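PDB 3QR0: phospholipase C-beta (PLC-beta) from Sepia officinalis, which belongs to the phospholipase C-beta family and combines a PH domain, EF-hand-like modules, a TIM-barrel-type domain built from X and Y regions, and a C2 domain. Local coordinates for residues K242-T247 against Q296-G301; M249-L254 against Y271-C276; H345-K350 against T576-S581; S580-P585 against F600-I605. One frame throughout, in Å; residues are numbered along the deposited sequence.

Contact 1 (K242-T247 against Q296-G301); sequences KGNITT and QLTKEG
With CG opposite the carbonyl carbon in both residues (chi1 -73° in Asn244, -70° in Gln296), the two amides are carried to the same side of a small strand pair, where Gln296, extended beyond CG, meets Asn244 at about a right angle. Asn244 ND2 donates to Gln296 OE1 over 2.8 Å along a nearly straight path. The acceptor lies close to the plane of the asparagine amide, whereas the donor sits tilted from the glutamine carbonyl plane, and the two amide planes are turned 53° apart. A water closes the arrangement, giving a hydrogen to Gln296 OE1 at 3.1 Å and accepting one from Asn244 N at 3.0 Å.

Beneath the amides, Ile245 and Leu297 form an antiparallel hydrogen-bonded pair: Ile245 N reaches Leu297 O at 3.0 Å, and Leu297 N returns to Ile245 O at 2.8 Å. Their side chains share the other face, with Ile245 CB and Leu297 CB 4.0 Å apart, and both rest on Phe250. Such a short bridge between the loops of two adjacent helix-loop-helix units is the hallmark of paired EF-hands, here in the EF-hand-like region. Immediately after it, Thr298 caps the helix 299-307: OG1 accepts from Gly301 N at 3.2 Å and is also bonded to Glu284.

The chemistry is thus split by face. Apolar branches turn toward the helices, and amides and water occupy the other side, where one oxygen, Gln296 OE1, gathers two donors and ties the asparagine's side chain and backbone to the partner loop.

Contact 2 (M249-L254 against Y271-C276); sequences MFRDFL and YTDAQC
Leu254 lays its CD1 methyl squarely over the Tyr271 ring, 3.8 Å from the ring centroid and only 8° off its normal, a CH-pi contact where two helices of the EF-hand-like region meet, 247-257 and 273-288, Tyr271 lying just before the second. Leu254 CB adds a second touch, 3.6 Å from Tyr271 CD1. Beside them the thiol of Cys276 is wedged against helix 247-257, its SG 3.6 Å from Arg251 CA, and also touches Leu254 CD1; the same sulfur makes an oblique approach to the Phe250 ring.

At the more exposed margin Arg251 holds a network of two carboxylates. Its chain bends at chi3 (67°), and NH1 meets Asp273 OD1 at 2.9 Å on the syn lone pair, though the oxygen is tilted 29° from the guanidinium plane and the bond is bent. Asp252, by contrast, is gripped side-on in that plane, with NE and NH2 converging on the single atom OD2. The positive group probably offsets the mutual repulsion of the two aspartates.

Further out, Phe305 meets Phe250 edge-to-face, while Tyr271 is held at both ends, its N by Asn255 and its OH by Glu310. The start of helix 273-288 is fixed by a capping box: Gln275 N donates to Thr272 OG1 at 3.3 Å, and Thr272 N donates to Gln275 OE1 at 3.2 Å.

Contact 3 (H345-K350 against T576-S581); sequences HQLTGK and TRVDSS
The His345 ring carries the carbonyl oxygen of Val578 on one face, 3.2 Å above the plane and over its centre, while the CA of Leu347 lies in plane at its edge. The ring nitrogens are badly angled toward this oxygen, so the oxygen simply packs against the ring face. ND1 instead accepts from Leu347 N at 3.2 Å, which helps fix the rotation of the imidazole. Val578 O has its true donor in Gln346 N, 2.9 Å away and nearly along the C=O axis.

The second flat group is the Gln346 amide. A bend at chi2 (-69°) swings it toward Ser580, and NE2 donates to Ser580 OG at 2.9 Å along an almost straight bond, with the serine oxygen practically in the amide plane. The hydroxyl is in turn bonded to Gly344 O. Leu347 adds an apolar touch, its CD1 3.8 Å from Val578 CG1. On the partner side, a type I turn from Arg577 to Ser580, closed by Ser580 N to Arg577 O at 3.0 Å, presents both the Val578 carbonyl and the serine hydroxyl. Arg577 itself turns away to a salt bridge with Glu546.

This is a joint between the X and Y regions, the two halves of the TIM-barrel-type domain. Because Gln346 OE1 is bonded to Asn339, a ligand of the calcium ion, the amide is a second-shell group: one end is fastened to the Y-region turn, and the other probably helps orient a metal ligand. This is consistent with Y-region backbone and hydroxyl groups helping to steady the surroundings of the metal site.

Contact 4 (S580-P585 against F600-I605); sequences SSNYVP and FQCFDI
Asn582 and Asp604 cross at about a right angle, amide and carboxylate planes 56° apart, and the carboxylate receives both the backbone and the side chain of the asparagine. Asn582 ND2 donates to Asp604 OD1 at 3.1 Å in an almost linear bond. Asn582 N meets Asp604 OD2 at 2.9 Å on its syn lone pair, and the other end of the amide, OD1, is taken by Asn599 N.

Cys602 points across as well: with SG opposite its own backbone N (chi1 -178°), the sulfur comes within 3.9 Å of Ser581 CA, and packing is tight where Cys602 CB lies 3.0 Å from Ser580 O. Farther along, Val584 and Ile605 touch obliquely through methyls, CG2 to CD1 at 4.0 Å. A water donates to Asn582 O and, weakly, to Asp604 OD2.

The contact joins two Y-region loops that follow successive strands of the barrel, 569-572 and 595-596. Asp604 is also the N-cap of helix 605-613. The helix start and the surrounding N-H groups would be expected to favour its charged form. One carboxylate thus caps a helix and ties the neighbouring loop to its start.

Contacts 1 and 2 hold one EF-hand-like region, with contact 2 nested in the chain loop that contact 1 closes, and Phe250 packing against Ile245 and Leu297 to join them. Contacts 3 and 4 lie some 44 to 57 Å away, centre to centre, in the barrel domain, and share Ser580 and Ser581. All four are partly buried; contact 4 sits nearest the chain's centre, and contact 1 farthest. Their chemistry differs accordingly. A short, minimal strand pairing backed by an amide-amide bond marks contact 1, and helix packing edged by ion pairs contact 2. The irregular barrel loops rely on a few polar links: a backbone bond and an amide-hydroxyl bond in contact 3, a carboxylate taking backbone and amide N-H in contact 4.

Contact 1 (K242-T247 against Q296-G301)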
loop_
_atom_site.group_PDB
_atom_site.type_symbol
_atom_site.label_atom_id
_atom_site.label_comp_id
_atom_site.label_asym_id
_atom_site.label_seq_id
_atom_site.Cartn_x
_atom_site.Cartn_y
_atom_site.Cartn_z
ATOM N N LYS A 242 23.250 -30.610 -17.879
ATOM C CA LYS A 242 23.143 -32.077 -17.949
ATOM C C LYS A 242 21.853 -32.578 -18.612
ATOM O O LYS A 242 21.611 -33.785 -18.668
ATOM C CB LYS A 242 23.256 -32.677 -16.547
ATOM C CG LYS A 242 24.587 -32.402 -15.862
ATOM C CD LYS A 242 24.841 -33.382 -14.720
ATOM C CE LYS A 242 26.094 -33.016 -13.938
ATOM N NZ LYS A 242 26.614 -34.170 -13.152
ATOM N N GLY A 243 21.041 -31.659 -19.126
ATOM C CA GLY A 243 19.753 -32.002 -19.723
ATOM C C GLY A 243 18.655 -31.323 -18.933
ATOM O O GLY A 243 18.787 -30.158 -18.566
ATOM N N ASN A 244 17.580 -32.050 -18.648
ATOM C CA ASN A 244 16.492 -31.501 -17.847
ATOM C C ASN A 244 16.899 -31.279 -16.386
ATOM O O ASN A 244 17.880 -31.850 -15.907
ATOM C CB ASN A 244 15.255 -32.398 -17.930
ATOM C CG ASN A 244 14.555 -32.311 -19.282
ATOM O OD1 ASN A 244 14.546 -31.263 -19.927
ATOM N ND2 ASN A 244 13.956 -33.415 -19.704
ATOM N N ILE A 245 16.158 -30.418 -15.696
ATOM C CA ILE A 245 16.369 -30.193 -14.271
ATOM C C ILE A 245 15.750 -31.374 -13.530
ATOM O O ILE A 245 14.539 -31.584 -13.603
ATOM C CB ILE A 245 15.718 -28.872 -13.794
ATOM C CG1 ILE A 245 16.362 -27.666 -14.490
ATOM C CG2 ILE A 245 15.844 -28.714 -12.283
ATOM C CD1 ILE A 245 15.657 -26.343 -14.206
ATOM N N THR A 246 16.587 -32.155 -12.849
ATOM C CA THR A 246 16.117 -33.309 -12.079
ATOM C C THR A 246 15.480 -32.860 -10.758
ATOM O O THR A 246 15.647 -31.714 -10.337
ATOM C CB THR A 246 17.261 -34.297 -11.774
ATOM O OG1 THR A 246 18.222 -33.677 -10.909
ATOM C CG2 THR A 246 17.953 -34.753 -13.066
ATOM N N THR A 247 14.755 -33.774 -10.114
ATOM C CA THR A 247 14.147 -33.523 -8.804
ATOM C C THR A 247 15.152 -32.985 -7.787
ATOM O O THR A 247 14.871 -32.019 -7.080
ATOM C CB THR A 247 13.512 -34.806 -8.231
ATOM O OG1 THR A 247 12.463 -35.244 -9.101
ATOM C CG2 THR A 247 12.950 -34.567 -6.831
ATOM N N GLN A 296 11.580 -34.660 -14.061
ATOM C CA GLN A 296 12.330 -33.920 -15.073
ATOM C C GLN A 296 11.594 -32.640 -15.451
ATOM O O GLN A 296 10.551 -32.685 -16.102
ATOM C CB GLN A 296 12.564 -34.780 -16.318
ATOM C CG GLN A 296 13.548 -35.930 -16.110
ATOM C CD GLN A 296 14.085 -36.499 -17.415
ATOM O OE1 GLN A 296 14.424 -35.759 -18.338
ATOM N NE2 GLN A 296 14.182 -37.825 -17.488
ATOM N N LEU A 297 12.144 -31.505 -15.026
ATOM C CA LEU A 297 11.558 -30.198 -15.291
ATOM C C LEU A 297 12.213 -29.577 -16.522
ATOM O O LEU A 297 13.436 -29.430 -16.580
ATOM C CB LEU A 297 11.738 -29.285 -14.073
ATOM C CG LEU A 297 11.080 -27.904 -14.115
ATOM C CD1 LEU A 297 9.561 -28.016 -14.194
ATOM C CD2 LEU A 297 11.498 -27.079 -12.897
ATOM N N THR A 298 11.383 -29.218 -17.500
ATOM C CA THR A 298 11.834 -28.619 -18.755
ATOM C C THR A 298 11.969 -27.099 -18.626
ATOM O O THR A 298 11.572 -26.510 -17.620
ATOM C CB THR A 298 10.841 -28.933 -19.906
ATOM O OG1 THR A 298 9.550 -28.405 -19.584
ATOM C CG2 THR A 298 10.718 -30.442 -20.132
ATOM N N LYS A 299 12.527 -26.476 -19.661
ATOM C CA LYS A 299 12.684 -25.018 -19.721
ATOM C C LYS A 299 11.345 -24.291 -19.538
ATOM O O LYS A 299 11.253 -23.305 -18.809
ATOM C CB LYS A 299 13.307 -24.647 -21.066
ATOM C CG LYS A 299 13.665 -23.183 -21.237
ATOM C CD LYS A 299 14.489 -22.961 -22.503
ATOM C CE LYS A 299 13.708 -23.305 -23.769
ATOM N NZ LYS A 299 14.442 -22.912 -25.002
ATOM N N GLU A 300 10.308 -24.803 -20.193
ATOM C CA GLU A 300 8.976 -24.208 -20.124
ATOM C C GLU A 300 8.334 -24.465 -18.759
ATOM O O GLU A 300 7.603 -23.620 -18.244
ATOM C CB GLU A 300 8.086 -24.755 -21.246
ATOM C CG GLU A 300 8.479 -24.300 -22.661
ATOM C CD GLU A 300 9.692 -25.022 -23.247
ATOM O OE1 GLU A 300 10.065 -26.124 -22.766
ATOM O OE2 GLU A 300 10.280 -24.481 -24.210
ATOM N N GLY A 301 8.615 -25.635 -18.182
ATOM C CA GLY A 301 8.198 -25.952 -16.816
ATOM C C GLY A 301 8.838 -25.039 -15.784
ATOM O O GLY A 301 8.187 -24.641 -14.816
HETATM O O HOH W 1 17.374 -35.015 -19.150
#

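Contact 2 (M249-L254 against Y271-C276)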
loop_
_atom_site.group_PDB
_atom_site.type_symbol
_atom_site.label_atom_id
_atom_site.label_comp_id
_atom_site.label_asym_id
_atom_site.label_seq_id
_atom_site.Cartn_x
_atom_site.Cartn_y
_atom_site.Cartn_z
ATOM N N MET A 249 18.147 -31.567 -8.417
ATOM C CA MET A 249 18.596 -30.245 -8.865
ATOM C C MET A 249 17.577 -29.158 -8.530
ATOM O O MET A 249 17.949 -28.051 -8.150
ATOM C CB MET A 249 18.863 -30.235 -10.371
ATOM C CG MET A 249 20.098 -30.991 -10.799
ATOM S SD MET A 249 20.160 -31.137 -12.602
ATOM C CE MET A 249 21.471 -32.342 -12.771
ATOM N N PHE A 250 16.293 -29.473 -8.683
ATOM C CA PHE A 250 15.238 -28.518 -8.377
ATOM C C PHE A 250 15.174 -28.263 -6.868
ATOM O O PHE A 250 15.049 -27.119 -6.430
ATOM C CB PHE A 250 13.887 -29.013 -8.926
ATOM C CG PHE A 250 12.795 -27.971 -8.912
ATOM C CD1 PHE A 250 13.003 -26.706 -9.457
ATOM C CD2 PHE A 250 11.546 -28.264 -8.374
ATOM C CE1 PHE A 250 11.994 -25.750 -9.445
ATOM C CE2 PHE A 250 10.531 -27.316 -8.364
ATOM C CZ PHE A 250 10.753 -26.056 -8.897
ATOM N N ARG A 251 15.277 -29.328 -6.083
ATOM C CA ARG A 251 15.282 -29.229 -4.624
ATOM C C ARG A 251 16.393 -28.297 -4.132
ATOM O O ARG A 251 16.157 -27.408 -3.318
ATOM C CB ARG A 251 15.472 -30.614 -4.016
ATOM C CG ARG A 251 15.385 -30.659 -2.488
ATOM C CD ARG A 251 16.067 -31.893 -1.967
ATOM N NE ARG A 251 17.503 -31.834 -2.207
ATOM C CZ ARG A 251 18.340 -32.858 -2.090
ATOM N NH1 ARG A 251 17.909 -34.062 -1.730
ATOM N NH2 ARG A 251 19.627 -32.674 -2.338
ATOM N N ASP A 252 17.600 -28.502 -4.644
ATOM C CA ASP A 252 18.740 -27.672 -4.268
ATOM C C ASP A 252 18.567 -26.229 -4.741
ATOM O O ASP A 252 18.942 -25.302 -4.029
ATOM C CB ASP A 252 20.043 -28.280 -4.792
ATOM C CG ASP A 252 20.403 -29.577 -4.082
ATOM O OD1 ASP A 252 21.324 -30.279 -4.546
ATOM O OD2 ASP A 252 19.767 -29.904 -3.055
ATOM N N PHE A 253 17.974 -26.040 -5.920
ATOM C CA PHE A 253 17.624 -24.702 -6.395
ATOM C C PHE A 253 16.688 -24.005 -5.400
ATOM O O PHE A 253 16.943 -22.876 -4.984
ATOM C CB PHE A 253 16.981 -24.787 -7.786
ATOM C CG PHE A 253 16.333 -23.514 -8.250
ATOM C CD1 PHE A 253 17.084 -22.374 -8.478
ATOM C CD2 PHE A 253 14.970 -23.471 -8.506
ATOM C CE1 PHE A 253 16.483 -21.209 -8.919
ATOM C CE2 PHE A 253 14.368 -22.310 -8.952
ATOM C CZ PHE A 253 15.124 -21.178 -9.160
ATOM N N LEU A 254 15.617 -24.689 -5.008
ATOM C CA LEU A 254 14.650 -24.123 -4.067
ATOM C C LEU A 254 15.253 -23.868 -2.685
ATOM O O LEU A 254 14.959 -22.845 -2.060
ATOM C CB LEU A 254 13.420 -25.029 -3.941
ATOM C CG LEU A 254 12.550 -25.173 -5.196
ATOM C CD1 LEU A 254 11.442 -26.208 -4.978
ATOM C CD2 LEU A 254 11.965 -23.851 -5.588
ATOM N N TYR A 271 12.372 -27.898 1.348
ATOM C CA TYR A 271 11.714 -28.774 0.380
ATOM C C TYR A 271 12.374 -30.159 0.374
ATOM O O TYR A 271 13.600 -30.271 0.479
ATOM C CB TYR A 271 11.779 -28.186 -1.034
ATOM C CG TYR A 271 10.845 -27.029 -1.283
ATOM C CD1 TYR A 271 11.281 -25.720 -1.138
ATOM C CD2 TYR A 271 9.526 -27.242 -1.681
ATOM C CE1 TYR A 271 10.439 -24.653 -1.375
ATOM C CE2 TYR A 271 8.664 -26.173 -1.922
ATOM C CZ TYR A 271 9.131 -24.881 -1.766
ATOM O OH TYR A 271 8.304 -23.811 -1.998
ATOM N N THR A 272 11.555 -31.198 0.243
ATOM C CA THR A 272 12.034 -32.575 0.159
ATOM C C THR A 272 11.999 -33.081 -1.285
ATOM O O THR A 272 11.425 -32.431 -2.167
ATOM C CB THR A 272 11.165 -33.512 1.019
ATOM O OG1 THR A 272 9.835 -33.561 0.486
ATOM C CG2 THR A 272 11.120 -33.038 2.478
ATOM N N ASP A 273 12.602 -34.250 -1.509
ATOM C CA ASP A 273 12.564 -34.935 -2.807
ATOM C C ASP A 273 11.133 -35.163 -3.267
ATOM O O ASP A 273 10.772 -34.812 -4.388
ATOM C CB ASP A 273 13.248 -36.309 -2.735
ATOM C CG ASP A 273 14.759 -36.220 -2.650
ATOM O OD1 ASP A 273 15.289 -35.100 -2.523
ATOM O OD2 ASP A 273 15.421 -37.287 -2.708
ATOM N N ALA A 274 10.335 -35.761 -2.386
ATOM C CA ALA A 274 8.957 -36.138 -2.704
ATOM C C ALA A 274 8.100 -34.929 -3.084
ATOM O O ALA A 274 7.305 -35.002 -4.018
ATOM C CB ALA A 274 8.328 -36.897 -1.533
ATOM N N GLN A 275 8.266 -33.823 -2.362
ATOM C CA GLN A 275 7.558 -32.581 -2.678
ATOM C C GLN A 275 7.974 -32.018 -4.034
ATOM O O GLN A 275 7.130 -31.570 -4.807
ATOM C CB GLN A 275 7.806 -31.519 -1.610
ATOM C CG GLN A 275 7.185 -31.828 -0.256
ATOM C CD GLN A 275 7.731 -30.941 0.854
ATOM O OE1 GLN A 275 8.587 -30.083 0.623
ATOM N NE2 GLN A 275 7.232 -31.143 2.071
ATOM N N CYS A 276 9.276 -32.038 -4.311
ATOM C CA CYS A 276 9.808 -31.504 -5.565
ATOM C C CYS A 276 9.423 -32.346 -6.781
ATOM O O CYS A 276 9.096 -31.797 -7.833
ATOM C CB CYS A 276 11.326 -31.336 -5.476
ATOM S SG CYS A 276 11.787 -29.971 -4.397
#

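Contact 3 (H345-K350 against T576-S581)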
loop_
_atom_site.group_PDB
_atom_site.type_symbol
_atom_site.label_atom_id
_atom_site.label_comp_id
_atom_site.label_asym_id
_atom_site.label_seq_id
_atom_site.Cartn_x
_atom_site.Cartn_y
_atom_site.Cartn_z
ATOM N N HIS A 345 -2.676 21.304 -2.613
ATOM C CA HIS A 345 -1.746 22.318 -2.116
ATOM C C HIS A 345 -2.181 22.797 -0.730
ATOM O O HIS A 345 -3.381 22.900 -0.453
ATOM C CB HIS A 345 -1.742 23.488 -3.102
ATOM C CG HIS A 345 -0.570 24.412 -2.982
ATOM N ND1 HIS A 345 -0.575 25.521 -2.162
ATOM C CD2 HIS A 345 0.614 24.438 -3.641
ATOM C CE1 HIS A 345 0.569 26.169 -2.295
ATOM N NE2 HIS A 345 1.309 25.532 -3.186
ATOM N N GLN A 346 -1.208 23.083 0.132
ATOM C CA GLN A 346 -1.481 23.488 1.519
ATOM C C GLN A 346 -2.148 24.862 1.653
ATOM O O GLN A 346 -2.808 25.131 2.661
ATOM C CB GLN A 346 -0.190 23.497 2.347
ATOM C CG GLN A 346 0.492 22.143 2.511
ATOM C CD GLN A 346 -0.292 21.188 3.388
ATOM O OE1 GLN A 346 -0.578 21.486 4.544
ATOM N NE2 GLN A 346 -0.637 20.032 2.842
ATOM N N LEU A 347 -1.955 25.733 0.667
ATOM C CA LEU A 347 -2.437 27.115 0.748
ATOM C C LEU A 347 -3.597 27.430 -0.189
ATOM O O LEU A 347 -4.431 28.266 0.139
ATOM C CB LEU A 347 -1.300 28.097 0.465
ATOM C CG LEU A 347 -0.030 27.964 1.303
ATOM C CD1 LEU A 347 0.977 29.015 0.856
ATOM C CD2 LEU A 347 -0.331 28.093 2.786
ATOM N N THR A 348 -3.643 26.776 -1.351
ATOM C CA THR A 348 -4.644 27.081 -2.375
ATOM C C THR A 348 -5.534 25.902 -2.751
ATOM O O THR A 348 -6.344 26.017 -3.672
ATOM C CB THR A 348 -3.956 27.572 -3.665
ATOM O OG1 THR A 348 -3.032 26.571 -4.117
ATOM C CG2 THR A 348 -3.205 28.879 -3.411
ATOM N N GLY A 349 -5.394 24.776 -2.052
ATOM C CA GLY A 349 -6.087 23.550 -2.426
ATOM C C GLY A 349 -7.469 23.426 -1.815
ATOM O O GLY A 349 -7.959 24.350 -1.178
ATOM N N LYS A 350 -8.106 22.280 -2.032
ATOM C CA LYS A 350 -9.429 22.012 -1.479
ATOM C C LYS A 350 -9.325 21.193 -0.202
ATOM O O LYS A 350 -8.397 20.386 -0.045
ATOM C CB LYS A 350 -10.286 21.242 -2.482
ATOM C CG LYS A 350 -10.719 22.061 -3.689
ATOM C CD LYS A 350 -11.757 21.305 -4.517
ATOM C CE LYS A 350 -12.309 22.159 -5.646
ATOM N NZ LYS A 350 -13.113 21.343 -6.609
ATOM N N THR A 576 6.857 25.183 5.388
ATOM C CA THR A 576 7.447 25.602 4.111
ATOM C C THR A 576 7.172 24.625 2.966
ATOM O O THR A 576 7.331 24.988 1.797
ATOM C CB THR A 576 8.982 25.813 4.210
ATOM O OG1 THR A 576 9.590 24.661 4.809
ATOM C CG2 THR A 576 9.305 27.044 5.035
ATOM N N ARG A 577 6.768 23.394 3.286
ATOM C CA ARG A 577 6.382 22.420 2.259
ATOM C C ARG A 577 4.961 22.702 1.781
ATOM O O ARG A 577 4.068 21.864 1.906
ATOM C CB ARG A 577 6.480 20.992 2.802
ATOM C CG ARG A 577 7.880 20.558 3.192
ATOM C CD ARG A 577 7.854 19.168 3.811
ATOM N NE ARG A 577 9.180 18.710 4.218
ATOM C CZ ARG A 577 10.087 18.166 3.407
ATOM N NH1 ARG A 577 9.843 17.996 2.109
ATOM N NH2 ARG A 577 11.257 17.792 3.904
ATOM N N VAL A 578 4.767 23.889 1.219
ATOM C CA VAL A 578 3.445 24.364 0.820
ATOM C C VAL A 578 2.819 23.530 -0.307
ATOM O O VAL A 578 1.592 23.506 -0.449
ATOM C CB VAL A 578 3.477 25.865 0.423
ATOM C CG1 VAL A 578 3.862 26.725 1.620
ATOM C CG2 VAL A 578 4.425 26.119 -0.757
ATOM N N ASP A 579 3.654 22.828 -1.078
ATOM C CA ASP A 579 3.177 21.952 -2.159
ATOM C C ASP A 579 2.802 20.540 -1.687
ATOM O O ASP A 579 2.502 19.660 -2.509
ATOM C CB ASP A 579 4.213 21.874 -3.293
ATOM C CG ASP A 579 5.554 21.271 -2.852
ATOM O OD1 ASP A 579 5.819 21.118 -1.632
ATOM O OD2 ASP A 579 6.362 20.966 -3.759
ATOM N N SER A 580 2.829 20.335 -0.368
ATOM C CA SER A 580 2.433 19.080 0.271
ATOM C C SER A 580 3.428 17.947 0.026
ATOM O O SER A 580 3.085 16.768 0.150
ATOM C CB SER A 580 1.002 18.680 -0.120
ATOM O OG SER A 580 0.106 19.765 0.095
ATOM N N SER A 581 4.672 18.316 -0.276
ATOM C CA SER A 581 5.754 17.357 -0.404
ATOM C C SER A 581 6.029 16.736 0.965
ATOM O O SER A 581 5.654 17.293 1.996
ATOM C CB SER A 581 7.015 18.042 -0.941
ATOM O OG SER A 581 7.480 19.019 -0.027
#

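Contact 4 (S580-P585 against F600-I605)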
loop_
_atom_site.group_PDB
_atom_site.type_symbol
_atom_site.label_atom_id
_atom_site.label_comp_id
_atom_site.label_asym_id
_atom_site.label_seq_id
_atom_site.Cartn_x
_atom_site.Cartn_y
_atom_site.Cartn_z
ATOM N N SER A 580 2.829 20.335 -0.368
ATOM C CA SER A 580 2.433 19.080 0.271
ATOM C C SER A 580 3.428 17.947 0.026
ATOM O O SER A 580 3.085 16.768 0.150
ATOM C CB SER A 580 1.002 18.680 -0.120
ATOM O OG SER A 580 0.106 19.765 0.095
ATOM N N SER A 581 4.672 18.316 -0.276
ATOM C CA SER A 581 5.754 17.357 -0.404
ATOM C C SER A 581 6.029 16.736 0.965
ATOM O O SER A 581 5.654 17.293 1.996
ATOM C CB SER A 581 7.015 18.042 -0.941
ATOM O OG SER A 581 7.480 19.019 -0.027
ATOM N N ASN A 582 6.673 15.575 0.961
ATOM C CA ASN A 582 6.929 14.813 2.178
ATOM C C ASN A 582 8.408 14.575 2.441
ATOM O O ASN A 582 9.199 14.490 1.506
ATOM C CB ASN A 582 6.272 13.440 2.054
ATOM C CG ASN A 582 4.767 13.505 2.114
ATOM O OD1 ASN A 582 4.205 14.025 3.075
ATOM N ND2 ASN A 582 4.101 12.965 1.092
ATOM N N TYR A 583 8.763 14.439 3.716
ATOM C CA TYR A 583 10.030 13.808 4.096
ATOM C C TYR A 583 9.935 12.291 3.935
ATOM O O TYR A 583 8.843 11.721 3.942
ATOM C CB TYR A 583 10.419 14.138 5.539
ATOM C CG TYR A 583 9.290 14.058 6.543
ATOM C CD1 TYR A 583 8.826 15.204 7.175
ATOM C CD2 TYR A 583 8.687 12.841 6.870
ATOM C CE1 TYR A 583 7.791 15.147 8.097
ATOM C CE2 TYR A 583 7.641 12.782 7.790
ATOM C CZ TYR A 583 7.204 13.942 8.397
ATOM O OH TYR A 583 6.176 13.908 9.316
ATOM N N VAL A 584 11.088 11.646 3.803
ATOM C CA VAL A 584 11.154 10.192 3.782
ATOM C C VAL A 584 10.971 9.691 5.218
ATOM O O VAL A 584 11.715 10.095 6.112
ATOM C CB VAL A 584 12.493 9.699 3.203
ATOM C CG1 VAL A 584 12.591 8.189 3.293
ATOM C CG2 VAL A 584 12.636 10.161 1.754
ATOM N N PRO A 585 9.963 8.829 5.446
ATOM C CA PRO A 585 9.587 8.469 6.815
ATOM C C PRO A 585 10.642 7.672 7.595
ATOM O O PRO A 585 10.691 7.779 8.820
ATOM C CB PRO A 585 8.303 7.655 6.629
ATOM C CG PRO A 585 8.370 7.151 5.231
ATOM C CD PRO A 585 9.084 8.193 4.449
ATOM N N PHE A 600 -0.917 12.382 2.334
ATOM C CA PHE A 600 -1.380 11.253 1.518
ATOM C C PHE A 600 -1.735 11.632 0.085
ATOM O O PHE A 600 -1.781 10.759 -0.782
ATOM C CB PHE A 600 -2.562 10.531 2.189
ATOM C CG PHE A 600 -2.143 9.415 3.101
ATOM C CD1 PHE A 600 -1.250 9.647 4.134
ATOM C CD2 PHE A 600 -2.623 8.128 2.916
ATOM C CE1 PHE A 600 -0.849 8.621 4.966
ATOM C CE2 PHE A 600 -2.232 7.098 3.752
ATOM C CZ PHE A 600 -1.342 7.338 4.770
ATOM N N GLN A 601 -1.967 12.921 -0.164
ATOM C CA GLN A 601 -2.320 13.399 -1.499
ATOM C C GLN A 601 -1.111 13.599 -2.407
ATOM O O GLN A 601 -1.272 13.814 -3.605
ATOM C CB GLN A 601 -3.110 14.715 -1.417
ATOM C CG GLN A 601 -2.298 15.942 -1.002
ATOM C CD GLN A 601 -2.241 16.158 0.500
ATOM O OE1 GLN A 601 -2.172 15.204 1.292
ATOM N NE2 GLN A 601 -2.266 17.420 0.903
ATOM N N CYS A 602 0.093 13.556 -1.840
ATOM C CA CYS A 602 1.311 13.754 -2.618
ATOM C C CYS A 602 2.007 12.418 -2.812
ATOM O O CYS A 602 2.610 11.893 -1.884
ATOM C CB CYS A 602 2.242 14.736 -1.917
ATOM S SG CYS A 602 3.767 15.098 -2.825
ATOM N N PHE A 603 1.932 11.889 -4.032
ATOM C CA PHE A 603 2.477 10.568 -4.349
ATOM C C PHE A 603 3.958 10.616 -4.702
ATOM O O PHE A 603 4.386 10.110 -5.738
ATOM C CB PHE A 603 1.661 9.922 -5.465
ATOM C CG PHE A 603 0.262 9.556 -5.041
ATOM C CD1 PHE A 603 0.053 8.522 -4.137
ATOM C CD2 PHE A 603 -0.834 10.263 -5.510
ATOM C CE1 PHE A 603 -1.228 8.182 -3.728
ATOM C CE2 PHE A 603 -2.123 9.933 -5.101
ATOM C CZ PHE A 603 -2.317 8.891 -4.212
ATOM N N ASP A 604 4.737 11.223 -3.815
ATOM C CA ASP A 604 6.179 11.272 -3.971
ATOM C C ASP A 604 6.806 10.006 -3.370
ATOM O O ASP A 604 6.092 9.113 -2.906
ATOM C CB ASP A 604 6.751 12.557 -3.355
ATOM C CG ASP A 604 6.435 12.723 -1.865
ATOM O OD1 ASP A 604 5.727 11.878 -1.258
ATOM O OD2 ASP A 604 6.907 13.735 -1.301
ATOM N N ILE A 605 8.133 9.920 -3.401
ATOM C CA ILE A 605 8.832 8.730 -2.893
ATOM C C ILE A 605 8.365 8.333 -1.479
ATOM O O ILE A 605 8.149 7.150 -1.196
ATOM C CB ILE A 605 10.382 8.904 -2.972
ATOM C CG1 ILE A 605 11.111 7.639 -2.483
ATOM C CG2 ILE A 605 10.833 10.149 -2.208
ATOM C CD1 ILE A 605 11.345 7.587 -0.980
HETATM O O HOH W 2 9.354 12.268 -0.611
#